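Local atomic coordinates of 3-phosphoshikimate 1-carboxyvinyltransferase (Streptomyces sviceus, PDB entry 7M0O), a protein that probably catalyses the transfer of the enolpyruvyl group of phosphoenolpyruvate to the 5-hydroxyl of shikimate-3-phosphate, releasing phosphate on the way to chorismate. Residues Q252-F257 with I293-P298; A288-I293 with V311-V316; I219-S224 with P244-G249. One frame throughout, in Å; residues are numbered along the deposited sequence.

Interaction 1: Q252-F257 with I293-P298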
# COMPACT_ATOMS: atom_id res chain seq x y z
N GLN A 252 7.45 -0.46 -5.18
CA GLN A 252 6.50 0.64 -5.22
C GLN A 252 6.93 1.68 -6.24
O GLN A 252 8.03 2.23 -6.14
CB GLN A 252 6.38 1.29 -3.85
CG GLN A 252 5.74 0.38 -2.79
CD GLN A 252 5.90 0.98 -1.42
OE1 GLN A 252 5.06 1.75 -0.95
NE2 GLN A 252 7.01 0.66 -0.79
N GLY A 253 6.05 1.98 -7.20
CA GLY A 253 6.36 2.97 -8.22
C GLY A 253 6.60 4.38 -7.69
O GLY A 253 7.30 5.18 -8.33
N ASP A 254 6.04 4.71 -6.52
CA ASP A 254 6.19 6.09 -6.07
C ASP A 254 7.60 6.42 -5.62
O ASP A 254 7.89 7.61 -5.42
CB ASP A 254 5.21 6.42 -4.94
CG ASP A 254 3.80 6.68 -5.45
OD1 ASP A 254 3.58 6.65 -6.68
OD2 ASP A 254 2.91 6.89 -4.60
N LEU A 255 8.49 5.42 -5.45
CA LEU A 255 9.91 5.75 -5.29
C LEU A 255 10.42 6.57 -6.48
O LEU A 255 11.35 7.36 -6.32
CB LEU A 255 10.76 4.48 -5.11
CG LEU A 255 12.23 4.76 -4.75
CD1 LEU A 255 12.32 5.57 -3.45
CD2 LEU A 255 13.03 3.49 -4.57
N GLY A 256 9.82 6.41 -7.66
CA GLY A 256 10.19 7.22 -8.81
C GLY A 256 10.06 8.72 -8.61
O GLY A 256 10.57 9.50 -9.43
N PHE A 257 9.38 9.16 -7.55
CA PHE A 257 9.36 10.57 -7.23
C PHE A 257 10.77 11.12 -7.06
O PHE A 257 11.04 12.28 -7.39
CB PHE A 257 8.49 10.81 -5.99
CG PHE A 257 8.44 12.25 -5.54
CD1 PHE A 257 7.74 13.20 -6.28
CD2 PHE A 257 9.07 12.66 -4.36
CE1 PHE A 257 7.66 14.51 -5.86
CE2 PHE A 257 9.01 13.96 -3.94
CZ PHE A 257 8.32 14.91 -4.69
N ILE A 293 3.08 8.10 -11.22
CA ILE A 293 3.41 8.36 -9.82
C ILE A 293 2.47 9.43 -9.26
O ILE A 293 2.88 10.31 -8.50
CB ILE A 293 4.89 8.76 -9.64
CG1 ILE A 293 5.31 9.91 -10.57
CG2 ILE A 293 5.81 7.55 -9.87
CD1 ILE A 293 6.63 10.56 -10.15
N SER A 294 1.18 9.36 -9.61
CA SER A 294 0.30 10.50 -9.42
C SER A 294 -0.03 10.80 -7.95
O SER A 294 -0.38 11.95 -7.64
CB SER A 294 -1.00 10.32 -10.22
OG SER A 294 -1.70 9.17 -9.80
N ASP A 295 0.06 9.82 -7.04
CA ASP A 295 -0.15 10.13 -5.63
C ASP A 295 0.89 11.12 -5.08
O ASP A 295 0.66 11.70 -4.01
CB ASP A 295 -0.13 8.84 -4.80
CG ASP A 295 -1.43 8.02 -4.96
OD1 ASP A 295 -2.43 8.54 -5.48
OD2 ASP A 295 -1.45 6.84 -4.55
N THR A 296 2.03 11.29 -5.77
CA THR A 296 3.04 12.26 -5.37
C THR A 296 2.96 13.57 -6.15
O THR A 296 3.77 14.48 -5.89
CB THR A 296 4.47 11.68 -5.51
OG1 THR A 296 4.83 11.46 -6.89
CG2 THR A 296 4.59 10.39 -4.72
N MET A 297 1.98 13.71 -7.05
CA MET A 297 1.76 15.02 -7.66
C MET A 297 1.61 16.13 -6.63
O MET A 297 2.24 17.19 -6.81
CB MET A 297 0.54 14.97 -8.60
CG MET A 297 0.18 16.34 -9.19
SD MET A 297 -0.79 17.43 -8.12
CE MET A 297 -2.35 16.53 -8.00
N PRO A 298 0.85 15.97 -5.54
CA PRO A 298 0.77 17.08 -4.56
C PRO A 298 2.09 17.34 -3.88
O PRO A 298 2.37 18.49 -3.52
CB PRO A 298 -0.32 16.61 -3.57
CG PRO A 298 -1.18 15.63 -4.41
CD PRO A 298 -0.16 14.93 -5.28
O HOH W 1 0.93 6.99 -7.45
O HOH W 2 0.38 5.12 -4.24

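Interaction 2: A288-I293 with V311-V316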
# COMPACT_ATOMS: atom_id res chain seq x y z
N ALA A 288 7.03 17.73 -15.66
CA ALA A 288 7.09 16.34 -15.22
C ALA A 288 5.78 15.64 -15.57
O ALA A 288 4.70 16.09 -15.18
CB ALA A 288 7.37 16.25 -13.72
N ASN A 289 5.88 14.55 -16.32
CA ASN A 289 4.73 13.68 -16.53
C ASN A 289 4.61 12.77 -15.31
O ASN A 289 5.48 11.92 -15.09
CB ASN A 289 4.91 12.88 -17.82
CG ASN A 289 3.76 11.93 -18.11
OD1 ASN A 289 3.24 11.25 -17.22
ND2 ASN A 289 3.36 11.87 -19.37
N MET A 290 3.55 12.95 -14.51
CA MET A 290 3.41 12.17 -13.28
C MET A 290 2.26 11.16 -13.33
O MET A 290 1.73 10.76 -12.29
CB MET A 290 3.25 13.12 -12.08
CG MET A 290 4.50 13.98 -11.87
SD MET A 290 4.53 15.00 -10.34
CE MET A 290 5.08 13.81 -9.10
N ARG A 291 1.88 10.72 -14.55
CA ARG A 291 0.78 9.75 -14.69
C ARG A 291 0.97 8.52 -13.81
O ARG A 291 0.04 8.08 -13.12
CB ARG A 291 0.64 9.32 -16.15
CG ARG A 291 -0.47 8.28 -16.34
CD ARG A 291 -0.62 7.89 -17.80
NE ARG A 291 0.69 7.76 -18.44
CZ ARG A 291 1.42 6.65 -18.43
NH1 ARG A 291 0.97 5.56 -17.82
NH2 ARG A 291 2.60 6.64 -19.04
N ASP A 292 2.17 7.95 -13.82
CA ASP A 292 2.43 6.69 -13.13
C ASP A 292 2.91 6.86 -11.70
O ASP A 292 3.12 5.85 -11.01
CB ASP A 292 3.44 5.86 -13.93
CG ASP A 292 2.88 5.40 -15.25
OD1 ASP A 292 1.66 5.14 -15.29
OD2 ASP A 292 3.66 5.30 -16.23
N ILE A 293 3.08 8.10 -11.22
CA ILE A 293 3.41 8.36 -9.82
C ILE A 293 2.47 9.43 -9.26
O ILE A 293 2.88 10.31 -8.50
CB ILE A 293 4.89 8.76 -9.64
CG1 ILE A 293 5.31 9.91 -10.57
CG2 ILE A 293 5.81 7.55 -9.87
CD1 ILE A 293 6.63 10.56 -10.15
N VAL A 311 6.88 25.05 -12.73
CA VAL A 311 6.78 23.61 -12.57
C VAL A 311 5.47 23.22 -13.21
O VAL A 311 4.40 23.63 -12.76
CB VAL A 311 6.85 23.19 -11.09
CG1 VAL A 311 6.58 21.70 -10.97
CG2 VAL A 311 8.23 23.55 -10.51
N ARG A 312 5.53 22.45 -14.29
CA ARG A 312 4.33 22.01 -14.98
C ARG A 312 4.20 20.50 -14.82
O ARG A 312 5.08 19.74 -15.26
CB ARG A 312 4.38 22.39 -16.46
CG ARG A 312 3.09 22.07 -17.21
CD ARG A 312 3.12 22.64 -18.62
NE ARG A 312 2.05 22.14 -19.48
CZ ARG A 312 0.98 22.84 -19.82
NH1 ARG A 312 0.83 24.08 -19.36
NH2 ARG A 312 0.07 22.32 -20.63
N ILE A 313 3.09 20.07 -14.21
CA ILE A 313 2.82 18.65 -13.97
C ILE A 313 1.77 18.20 -14.98
O ILE A 313 0.67 18.76 -15.03
CB ILE A 313 2.35 18.41 -12.53
CG1 ILE A 313 3.41 18.89 -11.53
CG2 ILE A 313 2.07 16.92 -12.28
CD1 ILE A 313 2.97 18.68 -10.08
N GLU A 314 2.10 17.20 -15.81
CA GLU A 314 1.28 16.82 -16.95
C GLU A 314 0.80 15.38 -16.82
O GLU A 314 1.40 14.57 -16.09
CB GLU A 314 2.05 16.98 -18.28
CG GLU A 314 2.26 18.41 -18.68
CD GLU A 314 3.01 18.57 -19.99
OE1 GLU A 314 3.61 17.59 -20.47
OE2 GLU A 314 2.99 19.70 -20.52
N ASP A 315 -0.29 15.07 -17.53
CA ASP A 315 -0.82 13.71 -17.66
C ASP A 315 -1.37 13.19 -16.32
O ASP A 315 -1.23 12.01 -16.00
CB ASP A 315 0.23 12.76 -18.23
CG ASP A 315 -0.37 11.62 -19.07
OD1 ASP A 315 -1.61 11.49 -19.19
OD2 ASP A 315 0.43 10.84 -19.63
N VAL A 316 -2.04 14.07 -15.57
CA VAL A 316 -2.55 13.70 -14.25
C VAL A 316 -4.06 13.87 -14.20
O VAL A 316 -4.61 14.34 -13.20
CB VAL A 316 -1.86 14.52 -13.13
CG1 VAL A 316 -0.45 13.98 -12.90
CG2 VAL A 316 -1.80 16.03 -13.47

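Interaction 3: I219-S224 with P244-G249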
# COMPACT_ATOMS: atom_id res chain seq x y z
N ILE A 219 9.95 -5.93 4.31
CA ILE A 219 8.82 -5.10 3.91
C ILE A 219 9.31 -3.68 3.63
O ILE A 219 9.96 -3.06 4.48
CB ILE A 219 7.73 -5.09 4.99
CG1 ILE A 219 7.22 -6.51 5.26
CG2 ILE A 219 6.59 -4.11 4.61
CD1 ILE A 219 6.72 -7.16 4.04
N GLU A 220 8.98 -3.17 2.45
CA GLU A 220 9.37 -1.80 2.10
C GLU A 220 8.59 -0.78 2.94
O GLU A 220 7.39 -0.95 3.17
CB GLU A 220 9.10 -1.50 0.62
CG GLU A 220 10.04 -2.17 -0.35
CD GLU A 220 9.60 -2.03 -1.81
OE1 GLU A 220 8.80 -1.11 -2.15
OE2 GLU A 220 10.06 -2.86 -2.62
N PRO A 221 9.24 0.29 3.39
CA PRO A 221 8.48 1.42 3.92
C PRO A 221 7.57 1.98 2.84
O PRO A 221 7.86 1.91 1.65
CB PRO A 221 9.57 2.44 4.30
CG PRO A 221 10.83 1.62 4.42
CD PRO A 221 10.70 0.50 3.45
N ASP A 222 6.44 2.54 3.26
CA ASP A 222 5.53 3.15 2.31
C ASP A 222 6.24 4.26 1.54
O ASP A 222 6.71 5.24 2.13
CB ASP A 222 4.29 3.69 3.02
CG ASP A 222 3.18 4.07 2.06
OD1 ASP A 222 3.36 5.04 1.30
OD2 ASP A 222 2.12 3.41 2.08
N ALA A 223 6.32 4.09 0.23
CA ALA A 223 7.07 5.04 -0.60
C ALA A 223 6.30 6.33 -0.84
O ALA A 223 6.92 7.38 -1.07
CB ALA A 223 7.43 4.38 -1.94
N SER A 224 4.97 6.29 -0.81
CA SER A 224 4.19 7.51 -0.91
C SER A 224 4.38 8.38 0.33
O SER A 224 4.57 9.60 0.22
CB SER A 224 2.71 7.15 -1.09
OG SER A 224 2.54 6.21 -2.13
N PRO A 244 15.96 3.66 4.72
CA PRO A 244 16.40 2.28 4.50
C PRO A 244 15.22 1.41 4.09
O PRO A 244 14.11 1.56 4.61
CB PRO A 244 16.97 1.85 5.86
CG PRO A 244 17.13 3.11 6.67
CD PRO A 244 16.07 4.06 6.13
N GLY A 245 15.47 0.49 3.16
CA GLY A 245 14.45 -0.43 2.70
C GLY A 245 13.81 -0.05 1.39
O GLY A 245 13.04 -0.85 0.83
N LEU A 246 14.07 1.16 0.90
CA LEU A 246 13.67 1.58 -0.43
C LEU A 246 14.94 1.68 -1.26
O LEU A 246 15.76 2.57 -1.02
CB LEU A 246 12.93 2.92 -0.39
CG LEU A 246 11.52 2.92 0.21
CD1 LEU A 246 10.91 4.33 0.11
CD2 LEU A 246 10.63 1.90 -0.48
N GLY A 247 15.11 0.75 -2.19
CA GLY A 247 16.31 0.67 -2.98
C GLY A 247 16.03 0.43 -4.45
O GLY A 247 14.89 0.58 -4.90
N THR A 248 17.06 0.01 -5.19
CA THR A 248 16.93 -0.10 -6.65
C THR A 248 15.87 -1.12 -7.05
O THR A 248 15.21 -0.94 -8.08
CB THR A 248 18.28 -0.49 -7.28
OG1 THR A 248 19.32 0.35 -6.76
CG2 THR A 248 18.22 -0.32 -8.79
N GLY A 249 15.71 -2.19 -6.29
CA GLY A 249 14.73 -3.17 -6.70
C GLY A 249 13.34 -2.94 -6.15
O GLY A 249 12.54 -3.87 -6.08

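Interaction 1: Q252-F257 with I293-P298
Asp-254 reaches across to the turn formed by Ile-293, Asp-295 and Thr-296. CB of Asp-254 starts the contact 4.0 Å from CG2 of Thr-296, and CG stays against the same methyl as the two side chains run past each other in opposite directions. Farther out, OD1 of Asp-254 comes within 3.6 Å of CA of Ile-293 and accepts from a water that in turn accepts from the backbone N of Asp-295. OD2 of Asp-254 lies 3.6 Å from CB of Asp-295. A second water donates to this oxygen and to OD2 of Asp-295, bridging carboxylates whose planes stand 78° apart; Asp-254 OD2 is also hydrogen-bonded to OG of Ser-224, its strongest polar partner. Asp-295 is the predicted proton acceptor and a phosphate ion, probably from the crystallisation liquor, sits close by, consistent with Asp-254 being a second-shell neighbour of that site. Behind the carboxylates, carbon meets oxygen: the methyl CG2 of Ile-293 presses on O of Gly-253 at 3.2 Å, and CD1 of Phe-257 meets OG1 of Thr-296 obliquely. OG1 of Thr-296 sits between its backbone N and carbonyl carbon (chi1 68°), which turns it back to donate to O of Ile-293, 2.8 Å away. The contact joins the starts of helices 257-263 and 297-303, with helix 223-235 packed against Phe-257 and Thr-296 and helix 366-375 against Asp-295.

Interaction 2: A288-I293 with V311-V316
Asn-289 meets Asp-315 because its CG stands anti to the backbone N (chi1 179°), which carries the amide over the CB of the aspartate; Arg-291 also starts out extended, then bends at its third torsion (40°) so that NE turns to the same carboxylate. Both donors use one oxygen. ND2 of Asn-289 donates to OD2 of Asp-315 at 3.1 Å, on the anti lone pair, and NE of Arg-291 adds a weak, charge-assisted bond to OD2 of Asp-315 at 3.3 Å, with the oxygen at the edge of the guanidinium, near its plane. The other end of that guanidinium is held by Asp-292, whose OD1 lies 2.7 Å from NH1 of Arg-291. The amide oxygen of Asn-289 reaches forward to N of Arg-291 and accepts from it, closing an Asx turn.

Underneath, the backbones form a parallel ladder. N of Ala-288 donates to O of Arg-312, N of Glu-314 to O of Ala-288, and N of Met-290 to O of Glu-314, all at 2.8 to 3.1 Å, the last bond falling just where the first strand gives way to the turn. Met-290 lies with Ile-313 on the side away from the charges: SD of Met-290 is 3.7 Å from CG2 of Ile-313, while its CB packs on CG1 of Val-316. Helix 297-303, which makes the right-handed beta-alpha-beta crossover between the two parallel strands, covers Met-290 and Ile-313 through Leu-300. The chemistry is thus divided by side: an apolar underside buried by the helix, and a more exposed salt-bridge network in which Asp-315, probably kept charged by its donors, ties the ends of the two strands together.

Interaction 3: I219-S224 with P244-G249
The ring of Pro-221 has Leu-246 beneath one face and the carbonyl of Pro-244 at its edge. CG of Leu-246 is 4.1 Å from CD of Pro-221, and CD2 of the leucine extends farther under the ring, 3.5 Å from O of Pro-221. At the rim, O of Pro-244 comes within 3.3 Å of CG of Pro-221, close to the mean plane of the ring. The carboxylate of Glu-220 has CD2 of Leu-246 off to one side of its plane, 3.9 Å from OE1, the two side chains crossing at about a right angle; its charged end is gripped elsewhere, OE2 by N of Leu-251 and OE1 by NE2 of Gln-252. Nearer the backbone, CG of Glu-220 rests 3.5 Å from O of Gly-245. Lacking a side chain, Gly-245 can take a positive phi of 100° and bring its backbone up to the proline. Leu-246 fills the remaining corner by sending CD1 to CB of Ala-223, 4.0 Å away. This is van der Waals packing of side-chain carbons on one another and on backbone carbonyls at the entry to a helix: Asp-222 is the N-cap of helix 223-235, with OD1 accepting from N of Thr-225, and 219-224 runs beside the N-terminal residues Pro-5 and Ser-7, consistent with one of the two crossovers that join the two domains of EPSP synthases.

In the fold
Interactions 1 and 3 meet at the start of helix 223-235: Ser-224 bonds to Asp-254, and Gln-252 reaches Pro-221, so the loop between strand 240-244 and helix 257-263 takes part in both. Interactions 1 and 2 share Ile-293 and the unit of strand 286-289, helix 297-303 and strand 311-314, with CE of Met-290 touching Thr-296 and Phe-257. All three are partly buried. Interaction 2 lies farthest from the centre of the chain and pairs direct backbone bonds with charges on an exposed side; interaction 1, at the predicted active site, combines direct side-chain packing with two bridging waters; interaction 3 relies on van der Waals contact, much of it against carbonyl oxygens.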